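Local coordinates for protein mirolysin (Tannerella forsythia, PDB 6R7V) that probably cleaves proteins as a zinc-dependent metallopeptidase of the pappalysin family, made as a zymogen that a cysteine-switch mechanism keeps latent, at residues P236-G240 with D252-N256; C6-M12 with R216-D222; S58-I62 with Y186-G190; V50-N56 with G117-T123. The protein carries 1 engineered substitution. One frame throughout, in Å; residues are numbered along the deposited sequence.

Contacts 1 and 2 share one calcium ion: the loop 216-222 and the loop 236-240 both supply ligands to it, and Gly239 O lies 3.1 Å from Asp222 OD1 in its shell. Contact 2 also holds two of the four zinc ligands, the cysteine of the pro-segment among them; the side chain of Gln238 in contact 1 is about 12 Å from that metal. Contacts 3 and 4 form a second group, with centres about 10 Å apart, joined by a probable hydrogen bond of 2.6 Å from Arg120 NH1 to Ile62 O. Contacts 2 and 4 lie on opposite sides of the chain's centre, their own centres about 29 Å apart.

Contact 1 (P236-G240 with D252-N256); sequences PNQGG and DHCTN. With CA (calcium ion), chain B; GOL (glycerol), chain G.
Asp252 and Thr255 of one loop hold the backbone of Asn237 and Gly239 in another, the segment 236-240 of a calcium site. Two hydrogen bonds join the loops. Thr255 OG1 donates to Asn237 O at 2.6 Å, in the carbonyl plane and on a lone pair. Gly239 N gives Asp252 OD2 an almost straight bond (2.8 Å, 168°) that arrives from above the carboxylate plane. The second oxygen, Asp252 OD1, accepts from Cys254 N in an Asx turn and from Thr255 N in an Asx motif; with both oxygens gripped, the rotation of the carboxylate is fixed. A glycerol, probably from the crystallisation liquor, bridges through O3, accepting from Gly240 N and donating to Asp252 OD2.

Metal bonds fix the far side of the segment 236-240. Gln238 O and Gly239 O each bind calcium at 2.4 Å, in a shell completed by Trp219, Asp222, Ser225 and a water that lies 2.7 Å from Asn237 OD1.

Van der Waals contact comes from Cys254, disulfide-bonded to Cys226. Its CB sits 3.5 Å from Asn237 O, and with SG turned anti to its own carbonyl carbon (chi1 -54°) the sulfur reaches to 3.4 Å from Gly239 CA.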
loop_
_atom_site.group_PDB
_atom_site.type_symbol
_atom_site.label_atom_id
_atom_site.label_comp_id
_atom_site.label_asym_id
_atom_site.label_seq_id
_atom_site.Cartn_x
_atom_site.Cartn_y
_atom_site.Cartn_z
ATOM N N PRO A 236 7.313 -6.813 16.190
ATOM C CA PRO A 236 7.892 -8.071 16.717
ATOM C C PRO A 236 8.211 -9.073 15.616
ATOM O O PRO A 236 7.425 -9.209 14.678
ATOM C CB PRO A 236 6.783 -8.622 17.607
ATOM C CG PRO A 236 5.976 -7.407 18.022
ATOM C CD PRO A 236 6.008 -6.500 16.816
ATOM N N ASN A 237 9.352 -9.780 15.736
ATOM C CA ASN A 237 9.723 -10.848 14.813
ATOM C C ASN A 237 8.588 -11.844 14.782
ATOM O O ASN A 237 8.044 -12.224 15.825
ATOM C CB ASN A 237 11.019 -11.516 15.244
ATOM C CG ASN A 237 11.651 -12.412 14.216
ATOM O OD1 ASN A 237 11.105 -12.675 13.149
ATOM N ND2 ASN A 237 12.832 -12.911 14.524
ATOM N N GLN A 238 8.179 -12.234 13.601
ATOM C CA GLN A 238 6.979 -13.041 13.461
ATOM C C GLN A 238 7.252 -14.201 12.513
ATOM O O GLN A 238 7.970 -14.017 11.541
ATOM C CB GLN A 238 5.859 -12.104 12.928
ATOM C CG GLN A 238 4.501 -12.758 12.663
ATOM C CD GLN A 238 3.425 -11.757 12.310
ATOM O OE1 GLN A 238 3.360 -10.650 12.839
ATOM N NE2 GLN A 238 2.564 -12.119 11.396
ATOM N N GLY A 239 6.689 -15.380 12.798
ATOM C CA GLY A 239 6.891 -16.571 11.957
ATOM C C GLY A 239 6.255 -16.410 10.588
ATOM O O GLY A 239 6.905 -15.969 9.639
ATOM N N GLY A 240 4.985 -16.775 10.507
ATOM C CA GLY A 240 4.217 -16.686 9.280
ATOM C C GLY A 240 3.134 -15.634 9.362
ATOM O O GLY A 240 3.036 -14.888 10.357
ATOM N N ASP A 252 4.137 -16.865 18.940
ATOM C CA ASP A 252 4.600 -17.881 17.993
ATOM C C ASP A 252 6.049 -18.273 18.324
ATOM O O ASP A 252 6.554 -17.830 19.346
ATOM C CB ASP A 252 4.412 -17.454 16.522
ATOM C CG ASP A 252 5.222 -16.297 15.989
ATOM O OD1 ASP A 252 6.187 -15.866 16.674
ATOM O OD2 ASP A 252 4.912 -15.831 14.864
ATOM N N HIS A 253 6.719 -19.085 17.487
ATOM C CA HIS A 253 8.082 -19.512 17.807
ATOM C C HIS A 253 9.134 -18.382 17.664
ATOM O O HIS A 253 10.225 -18.527 18.220
ATOM C CB HIS A 253 8.499 -20.768 17.012
ATOM C CG HIS A 253 8.642 -20.612 15.531
ATOM N ND1 HIS A 253 9.761 -21.093 14.868
ATOM C CD2 HIS A 253 7.768 -20.134 14.614
ATOM C CE1 HIS A 253 9.546 -20.860 13.581
ATOM N NE2 HIS A 253 8.368 -20.276 13.382
ATOM N N CYS A 254 8.798 -17.243 17.000
ATOM C CA CYS A 254 9.732 -16.114 16.849
ATOM C C CYS A 254 9.658 -15.148 18.013
ATOM O O CYS A 254 10.710 -14.659 18.432
ATOM C CB CYS A 254 9.495 -15.390 15.533
ATOM S SG CYS A 254 9.540 -16.484 14.098
ATOM N N THR A 255 8.436 -14.829 18.482
ATOM C CA THR A 255 8.134 -14.003 19.667
ATOM C C THR A 255 7.210 -14.879 20.546
ATOM O O THR A 255 5.984 -14.890 20.361
ATOM C CB THR A 255 7.514 -12.646 19.273
ATOM O OG1 THR A 255 8.421 -11.936 18.430
ATOM C CG2 THR A 255 7.192 -11.792 20.498
ATOM N N ASN A 256 7.799 -15.623 21.482
ATOM C CA ASN A 256 7.018 -16.586 22.258
ATOM C C ASN A 256 6.453 -16.026 23.574
ATOM O O ASN A 256 5.859 -16.791 24.340
ATOM C CB ASN A 256 7.837 -17.866 22.522
ATOM C CG ASN A 256 9.182 -17.661 23.181
ATOM O OD1 ASN A 256 9.466 -16.624 23.789
ATOM N ND2 ASN A 256 10.042 -18.662 23.071
HETATM CA CA CA B . 9.024 -14.891 9.584
HETATM C C1 GOL G . 1.609 -16.195 14.058
HETATM O O1 GOL G . 2.461 -15.243 13.418
HETATM C C2 GOL G . 1.550 -17.515 13.317
HETATM O O2 GOL G . 1.239 -17.310 11.934
HETATM C C3 GOL G . 2.824 -18.319 13.429
HETATM O O3 GOL G . 3.937 -17.558 12.988
HETATM O O HOH W 1 10.635 -13.452 10.582
#

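Contact 2 (C6-M12 with R216-D222); sequences CGSELNM and RHIWGDD. With ZN (zinc ion), chain D; CA (calcium ion), chain B.
Asn11 and Asp221 bring the two irregular backbones nearest, with their CA atoms 4.8 Å apart. The segment 6-12 runs as an irregular loop up to the helix that Asn11 N-caps, while 216-222 folds back through a type I beta turn from His217 to Gly220, beyond which Asp222 binds calcium through both carboxylate oxygens, together with Trp219 O. One direct hydrogen bond joins them: Leu10 N donates to Asp221 OD2 at 2.9 Å, nearly straight (176°), but from well above the carboxylate plane. A water adds to this grip, donating to Ser8 O and Asp221 OD2 and accepting from His217 N. The other oxygen, Asp221 OD1, uses its syn lone pair to take the proton of His217 ND1 at 2.7 Å, in the plane of the ring, which fixes the ring's rotation and aims NE2 at the zinc. His217 is the third histidine of the long metzincin zinc-binding sequence, after His207 and His211, and Cys6 supplies the fourth ligand, the cysteine switch of the zymogen. Bond lengths are 2.0 Å from His217 NE2 and 2.2 Å from Cys6 SG to zinc. The sulfur, set anti to its backbone nitrogen (chi1 177°), stands at the imidazole edge, where Glu9 CG also arrives, 3.5 Å from His217 CE1. Ser8 N donates to the same sulfur. Further along, Leu10 CD1 lies over one face of the Arg216 guanidinium, 3.9 Å from NE, and Met12 CG packs against Arg216 NH1.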
loop_
_atom_site.group_PDB
_atom_site.type_symbol
_atom_site.label_atom_id
_atom_site.label_comp_id
_atom_site.label_asym_id
_atom_site.label_seq_id
_atom_site.Cartn_x
_atom_site.Cartn_y
_atom_site.Cartn_z
ATOM N N CYS A 6 -1.953 -11.210 -1.713
ATOM C CA CYS A 6 -1.208 -10.027 -2.098
ATOM C C CYS A 6 -0.120 -10.393 -3.062
ATOM O O CYS A 6 0.555 -11.405 -2.853
ATOM C CB CYS A 6 -0.649 -9.354 -0.847
ATOM S SG CYS A 6 0.384 -7.905 -1.166
ATOM N N GLY A 7 0.074 -9.588 -4.097
ATOM C CA GLY A 7 1.118 -9.882 -5.066
ATOM C C GLY A 7 2.440 -9.202 -4.763
ATOM O O GLY A 7 3.313 -9.165 -5.642
ATOM N N SER A 8 2.630 -8.666 -3.531
ATOM C CA SER A 8 3.859 -7.963 -3.192
ATOM C C SER A 8 4.657 -8.609 -2.075
ATOM O O SER A 8 5.152 -7.930 -1.185
ATOM C CB SER A 8 3.557 -6.517 -2.841
ATOM O OG SER A 8 2.975 -5.853 -3.948
ATOM N N GLU A 9 4.867 -9.911 -2.177
ATOM C CA GLU A 9 5.724 -10.610 -1.235
ATOM C C GLU A 9 7.177 -10.435 -1.668
ATOM O O GLU A 9 7.462 -10.421 -2.866
ATOM C CB GLU A 9 5.351 -12.102 -1.173
ATOM C CG GLU A 9 3.967 -12.361 -0.580
ATOM C CD GLU A 9 3.429 -13.782 -0.563
ATOM O OE1 GLU A 9 2.312 -13.982 -0.031
ATOM O OE2 GLU A 9 4.113 -14.693 -1.084
ATOM N N LEU A 10 8.102 -10.374 -0.700
ATOM C CA LEU A 10 9.532 -10.295 -0.960
ATOM C C LEU A 10 10.254 -11.378 -0.183
ATOM O O LEU A 10 10.827 -11.125 0.882
ATOM C CB LEU A 10 10.131 -8.915 -0.630
ATOM C CG LEU A 10 9.676 -7.733 -1.511
ATOM C CD1 LEU A 10 10.261 -6.418 -0.976
ATOM C CD2 LEU A 10 10.107 -7.910 -2.985
ATOM N N ASN A 11 10.194 -12.611 -0.699
ATOM C CA ASN A 11 10.865 -13.748 -0.091
ATOM C C ASN A 11 12.319 -13.682 -0.496
ATOM O O ASN A 11 12.673 -14.064 -1.611
ATOM C CB ASN A 11 10.183 -15.051 -0.508
ATOM C CG ASN A 11 10.769 -16.253 0.175
ATOM O OD1 ASN A 11 11.973 -16.312 0.436
ATOM N ND2 ASN A 11 9.924 -17.227 0.498
ATOM N N MET A 12 13.144 -13.111 0.377
ATOM C CA MET A 12 14.531 -12.819 0.049
ATOM C C MET A 12 15.351 -14.057 -0.267
ATOM O O MET A 12 16.158 -13.970 -1.190
ATOM C CB MET A 12 15.195 -11.963 1.135
ATOM C CG MET A 12 14.573 -10.578 1.255
ATOM S SD MET A 12 14.375 -9.617 -0.287
ATOM C CE MET A 12 16.030 -9.464 -0.818
ATOM N N ARG A 216 7.189 -3.812 4.084
ATOM C CA ARG A 216 7.115 -5.237 3.765
ATOM C C ARG A 216 6.138 -5.934 4.676
ATOM O O ARG A 216 5.859 -5.488 5.804
ATOM C CB ARG A 216 8.485 -5.876 3.977
ATOM C CG ARG A 216 9.536 -5.333 3.049
ATOM C CD ARG A 216 10.755 -6.190 3.146
ATOM N NE ARG A 216 11.889 -5.576 2.474
ATOM C CZ ARG A 216 13.052 -6.188 2.301
ATOM N NH1 ARG A 216 13.212 -7.447 2.694
ATOM N NH2 ARG A 216 14.060 -5.554 1.724
ATOM N N HIS A 217 5.729 -7.130 4.263
ATOM C CA HIS A 217 4.931 -7.984 5.138
ATOM C C HIS A 217 5.616 -8.173 6.468
ATOM O O HIS A 217 6.826 -8.434 6.521
ATOM C CB HIS A 217 4.706 -9.321 4.478
ATOM C CG HIS A 217 3.787 -9.210 3.316
ATOM N ND1 HIS A 217 3.907 -10.043 2.238
ATOM C CD2 HIS A 217 2.774 -8.343 3.091
ATOM C CE1 HIS A 217 2.952 -9.688 1.393
ATOM N NE2 HIS A 217 2.266 -8.643 1.839
ATOM N N ILE A 218 4.830 -8.053 7.543
ATOM C CA ILE A 218 5.386 -8.004 8.895
ATOM C C ILE A 218 6.129 -9.310 9.285
ATOM O O ILE A 218 7.063 -9.280 10.086
ATOM C CB ILE A 218 4.263 -7.670 9.892
ATOM C CG1 ILE A 218 4.813 -7.387 11.288
ATOM C CG2 ILE A 218 3.172 -8.769 9.923
ATOM C CD1 ILE A 218 3.807 -6.668 12.191
ATOM N N TRP A 219 5.714 -10.439 8.715
ATOM C CA TRP A 219 6.350 -11.720 9.051
ATOM C C TRP A 219 7.612 -12.023 8.216
ATOM O O TRP A 219 8.249 -13.068 8.442
ATOM C CB TRP A 219 5.353 -12.877 8.938
ATOM C CG TRP A 219 4.973 -13.206 7.540
ATOM C CD1 TRP A 219 5.532 -14.150 6.734
ATOM C CD2 TRP A 219 3.965 -12.552 6.759
ATOM N NE1 TRP A 219 4.944 -14.109 5.486
ATOM C CE2 TRP A 219 3.970 -13.149 5.481
ATOM C CE3 TRP A 219 3.012 -11.559 7.036
ATOM C CZ2 TRP A 219 3.093 -12.754 4.461
ATOM C CZ3 TRP A 219 2.153 -11.159 6.024
ATOM C CH2 TRP A 219 2.180 -11.778 4.756
ATOM N N GLY A 220 7.978 -11.154 7.281
ATOM C CA GLY A 220 9.235 -11.335 6.554
ATOM C C GLY A 220 9.241 -12.208 5.316
ATOM O O GLY A 220 10.315 -12.467 4.774
ATOM N N ASP A 221 8.058 -12.640 4.845
ATOM C CA ASP A 221 7.894 -13.411 3.619
ATOM C C ASP A 221 8.870 -14.577 3.589
ATOM O O ASP A 221 9.578 -14.772 2.606
ATOM C CB ASP A 221 8.116 -12.482 2.397
ATOM C CG ASP A 221 6.979 -11.500 2.199
ATOM O OD1 ASP A 221 5.825 -11.939 2.209
ATOM O OD2 ASP A 221 7.260 -10.284 2.045
ATOM N N ASP A 222 8.930 -15.355 4.682
ATOM C CA ASP A 222 9.944 -16.386 4.793
ATOM C C ASP A 222 9.378 -17.754 5.059
ATOM O O ASP A 222 10.090 -18.632 5.570
ATOM C CB ASP A 222 10.896 -15.985 5.927
ATOM C CG ASP A 222 10.202 -15.652 7.242
ATOM O OD1 ASP A 222 8.991 -15.933 7.374
ATOM O OD2 ASP A 222 10.855 -15.094 8.123
HETATM ZN ZN ZN D . 1.125 -7.304 0.833
HETATM CA CA CA B . 9.024 -14.891 9.584
HETATM O O HOH W 2 6.283 -7.747 1.488
HETATM O O HOH W 3 6.322 -15.081 0.796
HETATM O O HOH W 4 11.243 -9.560 3.229
HETATM O O HOH W 5 12.530 -12.965 3.334
HETATM O O HOH W 1 10.635 -13.452 10.582
#

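Contact 3 (S58-I62 with Y186-G190); sequences SAQNI and YKHFG
Two loops at the C-terminal ends of parallel strands of the central sheet meet here: 58-62, at the start of the beta-alpha-beta crossover from strand 45-55 through helix 64-77 to the parallel strand 101-105, and the loop 186-190, just after strand 182-185. Ala59, Gln60 and Ile62 pack on Tyr186 and Phe189. The Tyr186 ring carries most of the contact. Gln60 CG sits over the centre of one face in a CH-pi contact, 3.6 Å from the ring centroid and 11° off the normal, while Lys187 CG of the ring's own loop lies against the opposite face, toward its rim. Tyr186 CG lies between its backbone nitrogen and carbonyl carbon (chi1 78°), which turns the ring toward Gln60. Ala59 O approaches obliquely, 3.4 Å from Tyr186 CD2, and Ala59 CB packs on Tyr186 CE2 at 4.1 Å. Ile62 divides its branches: CG2 comes to the edge of the tyrosine, 4.3 Å from Tyr186 CB, and CD1 meets Phe189 CD1 at 3.6 Å. Val156 and Ile67, from strand 152-157 and helix 64-77, also touch these side chains. Gln60 OE1 accepts from Asn56 N, and a single water joins the two segments, accepting from Gln60 NE2 at 3.0 Å and lying 2.7 Å from Tyr186 OH.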
loop_
_atom_site.group_PDB
_atom_site.type_symbol
_atom_site.label_atom_id
_atom_site.label_comp_id
_atom_site.label_asym_id
_atom_site.label_seq_id
_atom_site.Cartn_x
_atom_site.Cartn_y
_atom_site.Cartn_z
ATOM N N SER A 58 -20.959 -3.875 -15.214
ATOM C CA SER A 58 -21.518 -2.896 -14.279
ATOM C C SER A 58 -21.021 -3.109 -12.870
ATOM O O SER A 58 -20.730 -2.114 -12.212
ATOM C CB SER A 58 -23.044 -2.938 -14.288
ATOM O OG SER A 58 -23.494 -4.274 -14.127
ATOM N N ALA A 59 -20.881 -4.384 -12.409
ATOM C CA ALA A 59 -20.381 -4.628 -11.040
ATOM C C ALA A 59 -18.989 -4.016 -10.842
ATOM O O ALA A 59 -18.651 -3.526 -9.743
ATOM C CB ALA A 59 -20.295 -6.126 -10.782
ATOM N N GLN A 60 -18.159 -4.057 -11.898
ATOM C CA GLN A 60 -16.794 -3.554 -11.820
ATOM C C GLN A 60 -16.714 -2.027 -11.920
ATOM O O GLN A 60 -15.705 -1.411 -11.541
ATOM C CB GLN A 60 -15.950 -4.193 -12.923
ATOM C CG GLN A 60 -15.704 -5.662 -12.650
ATOM C CD GLN A 60 -15.198 -6.418 -13.837
ATOM O OE1 GLN A 60 -14.674 -5.842 -14.795
ATOM N NE2 GLN A 60 -15.292 -7.742 -13.789
ATOM N N ASN A 61 -17.787 -1.408 -12.402
ATOM C CA ASN A 61 -17.850 0.047 -12.544
ATOM C C ASN A 61 -18.347 0.645 -11.238
ATOM O O ASN A 61 -19.474 1.109 -11.138
ATOM C CB ASN A 61 -18.784 0.370 -13.702
ATOM C CG ASN A 61 -18.659 1.758 -14.234
ATOM O OD1 ASN A 61 -17.765 2.531 -13.865
ATOM N ND2 ASN A 61 -19.583 2.106 -15.134
ATOM N N ILE A 62 -17.485 0.640 -10.220
ATOM C CA ILE A 62 -17.856 1.038 -8.862
ATOM C C ILE A 62 -18.143 2.540 -8.744
ATOM O O ILE A 62 -17.591 3.344 -9.480
ATOM C CB ILE A 62 -16.806 0.564 -7.823
ATOM C CG1 ILE A 62 -15.432 1.228 -8.072
ATOM C CG2 ILE A 62 -16.715 -0.979 -7.855
ATOM C CD1 ILE A 62 -14.487 1.132 -6.834
ATOM N N TYR A 186 -11.707 -4.769 -7.405
ATOM C CA TYR A 186 -12.904 -3.924 -7.285
ATOM C C TYR A 186 -13.822 -4.346 -6.146
ATOM O O TYR A 186 -14.543 -3.496 -5.624
ATOM C CB TYR A 186 -13.670 -3.891 -8.619
ATOM C CG TYR A 186 -14.514 -5.114 -8.909
ATOM C CD1 TYR A 186 -13.950 -6.272 -9.448
ATOM C CD2 TYR A 186 -15.881 -5.122 -8.638
ATOM C CE1 TYR A 186 -14.716 -7.415 -9.680
ATOM C CE2 TYR A 186 -16.653 -6.259 -8.859
ATOM C CZ TYR A 186 -16.070 -7.397 -9.395
ATOM O OH TYR A 186 -16.840 -8.502 -9.661
ATOM N N LYS A 187 -13.852 -5.644 -5.799
ATOM C CA LYS A 187 -14.758 -6.072 -4.743
ATOM C C LYS A 187 -14.263 -5.656 -3.373
ATOM O O LYS A 187 -14.984 -5.869 -2.392
ATOM C CB LYS A 187 -14.906 -7.604 -4.765
ATOM C CG LYS A 187 -15.730 -8.154 -5.895
ATOM C CD LYS A 187 -15.657 -9.673 -5.858
ATOM C CE LYS A 187 -16.493 -10.289 -6.943
ATOM N NZ LYS A 187 -16.295 -11.763 -6.995
ATOM N N HIS A 188 -13.029 -5.134 -3.259
ATOM C CA HIS A 188 -12.470 -4.846 -1.944
ATOM C C HIS A 188 -11.884 -3.439 -1.909
ATOM O O HIS A 188 -10.844 -3.203 -1.293
ATOM C CB HIS A 188 -11.432 -5.932 -1.601
ATOM C CG HIS A 188 -12.038 -7.310 -1.670
ATOM N ND1 HIS A 188 -13.028 -7.693 -0.792
ATOM C CD2 HIS A 188 -11.819 -8.329 -2.540
ATOM C CE1 HIS A 188 -13.381 -8.928 -1.137
ATOM N NE2 HIS A 188 -12.682 -9.355 -2.181
ATOM N N PHE A 189 -12.564 -2.514 -2.593
ATOM C CA PHE A 189 -12.188 -1.117 -2.677
ATOM C C PHE A 189 -13.233 -0.301 -1.984
ATOM O O PHE A 189 -14.434 -0.475 -2.244
ATOM C CB PHE A 189 -12.019 -0.672 -4.149
ATOM C CG PHE A 189 -11.203 0.576 -4.331
ATOM C CD1 PHE A 189 -11.816 1.804 -4.556
ATOM C CD2 PHE A 189 -9.817 0.545 -4.195
ATOM C CE1 PHE A 189 -11.047 2.962 -4.717
ATOM C CE2 PHE A 189 -9.059 1.704 -4.333
ATOM C CZ PHE A 189 -9.673 2.895 -4.643
ATOM N N GLY A 190 -12.790 0.580 -1.101
ATOM C CA GLY A 190 -13.729 1.391 -0.336
ATOM C C GLY A 190 -14.263 0.678 0.883
ATOM O O GLY A 190 -13.965 -0.504 1.128
HETATM O O HOH W 6 -15.989 -9.918 -11.795
#

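Contact 4 (V50-N56 with G117-T123); sequences VVHVVYN and GITRTST
Val50 begins a parallel beta pairing, its CA-H pointing at Gly117 O while its CG2 packs on the same oxygen. The strands 50-55 and 118-122 run 18° apart in the mixed sheet of the catalytic domain. Val51 turns both its N and its O to the neighbouring strand, to Gly117 O and from Thr119 N (2.8 Å), and Val53 and Tyr55 do the same; Val50, His52 and Val54 bond to strand 152-157. His52 lies beside Thr119, whose OG1 meets ND1 in the ring plane at 2.7 Å; either may donate, and His52 NE2 is hydrogen-bonded to Asn153 OD1, so both ring nitrogens are engaged. On the other face of the sheet, Val53 CG2 sits over a face of the Arg120 guanidinium, which is held by a hydrogen bond from NH1 to Ile62 O and a salt bridge from NH2 to Asp64. Back on the His52 face, a water gathers Val53 O, Thr119 OG1 and Thr121 OG1. Val54 CG1 then touches Thr123 CG2 at 3.7 Å. With chi1 at 64° the Tyr55 ring folds across the neighbouring strand, where Ser122 CA lies over its centre, 4.0 Å from the centroid. Where the strand ends, Asn56 ND2 closes the pairing with a bond of 3.0 Å to Thr123 O, in its own amide plane and almost straight at 176°.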
loop_
_atom_site.group_PDB
_atom_site.type_symbol
_atom_site.label_atom_id
_atom_site.label_comp_id
_atom_site.label_asym_id
_atom_site.label_seq_id
_atom_site.Cartn_x
_atom_site.Cartn_y
_atom_site.Cartn_z
ATOM N N VAL A 50 -4.974 9.565 -8.320
ATOM C CA VAL A 50 -5.885 9.305 -9.421
ATOM C C VAL A 50 -6.301 7.848 -9.326
ATOM O O VAL A 50 -5.459 6.947 -9.152
ATOM C CB VAL A 50 -5.317 9.686 -10.808
ATOM C CG1 VAL A 50 -3.986 8.979 -11.113
ATOM C CG2 VAL A 50 -6.346 9.447 -11.916
ATOM N N VAL A 51 -7.610 7.629 -9.348
ATOM C CA VAL A 51 -8.168 6.261 -9.336
ATOM C C VAL A 51 -8.639 5.915 -10.729
ATOM O O VAL A 51 -9.508 6.617 -11.294
ATOM C CB VAL A 51 -9.312 6.148 -8.310
ATOM C CG1 VAL A 51 -9.890 4.723 -8.303
ATOM C CG2 VAL A 51 -8.790 6.512 -6.923
ATOM N N HIS A 52 -8.079 4.832 -11.285
ATOM C CA HIS A 52 -8.442 4.348 -12.610
ATOM C C HIS A 52 -9.361 3.171 -12.482
ATOM O O HIS A 52 -8.873 2.084 -12.155
ATOM C CB HIS A 52 -7.220 3.932 -13.440
ATOM C CG HIS A 52 -6.151 4.966 -13.546
ATOM N ND1 HIS A 52 -6.315 6.085 -14.330
ATOM C CD2 HIS A 52 -4.909 4.994 -12.993
ATOM C CE1 HIS A 52 -5.191 6.784 -14.215
ATOM N NE2 HIS A 52 -4.304 6.149 -13.437
ATOM N N VAL A 53 -10.671 3.359 -12.745
ATOM C CA VAL A 53 -11.612 2.228 -12.724
ATOM C C VAL A 53 -11.601 1.615 -14.112
ATOM O O VAL A 53 -11.901 2.310 -15.099
ATOM C CB VAL A 53 -13.033 2.650 -12.292
ATOM C CG1 VAL A 53 -13.976 1.443 -12.237
ATOM C CG2 VAL A 53 -13.010 3.377 -10.949
ATOM N N VAL A 54 -11.209 0.327 -14.198
ATOM C CA VAL A 54 -11.141 -0.384 -15.472
ATOM C C VAL A 54 -12.177 -1.483 -15.369
ATOM O O VAL A 54 -12.072 -2.343 -14.494
ATOM C CB VAL A 54 -9.698 -0.901 -15.732
ATOM C CG1 VAL A 54 -9.625 -1.622 -17.072
ATOM C CG2 VAL A 54 -8.664 0.246 -15.665
ATOM N N TYR A 55 -13.219 -1.428 -16.202
ATOM C CA TYR A 55 -14.360 -2.299 -15.998
ATOM C C TYR A 55 -14.807 -2.999 -17.240
ATOM O O TYR A 55 -14.881 -2.399 -18.318
ATOM C CB TYR A 55 -15.532 -1.473 -15.383
ATOM C CG TYR A 55 -16.082 -0.370 -16.264
ATOM C CD1 TYR A 55 -15.483 0.889 -16.297
ATOM C CD2 TYR A 55 -17.208 -0.580 -17.047
ATOM C CE1 TYR A 55 -15.946 1.888 -17.149
ATOM C CE2 TYR A 55 -17.685 0.411 -17.896
ATOM C CZ TYR A 55 -17.061 1.652 -17.926
ATOM O OH TYR A 55 -17.553 2.640 -18.742
ATOM N N ASN A 56 -15.224 -4.254 -17.057
ATOM C CA ASN A 56 -15.730 -5.110 -18.126
ATOM C C ASN A 56 -17.240 -5.279 -17.994
ATOM O O ASN A 56 -17.888 -5.770 -18.912
ATOM C CB ASN A 56 -15.012 -6.468 -18.046
ATOM C CG ASN A 56 -15.484 -7.542 -18.995
ATOM O OD1 ASN A 56 -15.950 -8.622 -18.568
ATOM N ND2 ASN A 56 -15.401 -7.268 -20.300
ATOM N N GLY A 117 -10.373 13.335 -10.486
ATOM C CA GLY A 117 -9.349 12.374 -10.078
ATOM C C GLY A 117 -9.781 10.923 -10.219
ATOM O O GLY A 117 -9.160 10.022 -9.639
ATOM N N ILE A 118 -10.884 10.684 -10.960
ATOM C CA ILE A 118 -11.387 9.348 -11.238
ATOM C C ILE A 118 -11.459 9.185 -12.752
ATOM O O ILE A 118 -12.100 10.015 -13.444
ATOM C CB ILE A 118 -12.765 9.111 -10.579
ATOM C CG1 ILE A 118 -12.687 9.263 -9.026
ATOM C CG2 ILE A 118 -13.350 7.735 -11.003
ATOM C CD1 ILE A 118 -14.055 9.382 -8.312
ATOM N N THR A 119 -10.828 8.134 -13.287
ATOM C CA THR A 119 -10.957 7.835 -14.716
ATOM C C THR A 119 -11.783 6.570 -14.848
ATOM O O THR A 119 -11.823 5.760 -13.919
ATOM C CB THR A 119 -9.617 7.676 -15.424
ATOM O OG1 THR A 119 -8.950 6.481 -14.982
ATOM C CG2 THR A 119 -8.690 8.897 -15.252
ATOM N N ARG A 120 -12.447 6.418 -15.981
ATOM C CA ARG A 120 -13.299 5.271 -16.275
ATOM C C ARG A 120 -12.922 4.727 -17.632
ATOM O O ARG A 120 -12.994 5.461 -18.626
ATOM C CB ARG A 120 -14.784 5.667 -16.269
ATOM C CG ARG A 120 -15.268 6.413 -15.032
ATOM C CD ARG A 120 -15.895 5.455 -14.078
ATOM N NE ARG A 120 -16.302 6.073 -12.816
ATOM C CZ ARG A 120 -16.638 5.354 -11.766
ATOM N NH1 ARG A 120 -16.625 4.029 -11.834
ATOM N NH2 ARG A 120 -16.991 5.948 -10.632
ATOM N N THR A 121 -12.549 3.448 -17.691
ATOM C CA THR A 121 -12.137 2.808 -18.934
ATOM C C THR A 121 -12.865 1.505 -19.080
ATOM O O THR A 121 -12.664 0.592 -18.282
ATOM C CB THR A 121 -10.616 2.558 -18.964
ATOM O OG1 THR A 121 -9.927 3.772 -18.639
ATOM C CG2 THR A 121 -10.133 1.989 -20.330
ATOM N N SER A 122 -13.704 1.395 -20.123
ATOM C CA SER A 122 -14.359 0.125 -20.405
ATOM C C SER A 122 -13.328 -0.766 -21.102
ATOM O O SER A 122 -12.419 -0.269 -21.799
ATOM C CB SER A 122 -15.616 0.329 -21.241
ATOM O OG SER A 122 -15.311 0.780 -22.546
ATOM N N THR A 123 -13.408 -2.070 -20.844
ATOM C CA THR A 123 -12.454 -3.013 -21.398
ATOM C C THR A 123 -13.111 -4.312 -21.788
ATOM O O THR A 123 -14.126 -4.697 -21.204
ATOM C CB THR A 123 -11.303 -3.267 -20.381
ATOM O OG1 THR A 123 -10.300 -4.086 -20.987
ATOM C CG2 THR A 123 -11.773 -3.930 -19.076
HETATM O O HOH W 7 -9.677 4.041 -15.961
HETATM O O HOH W 8 -16.783 -4.442 -21.603
#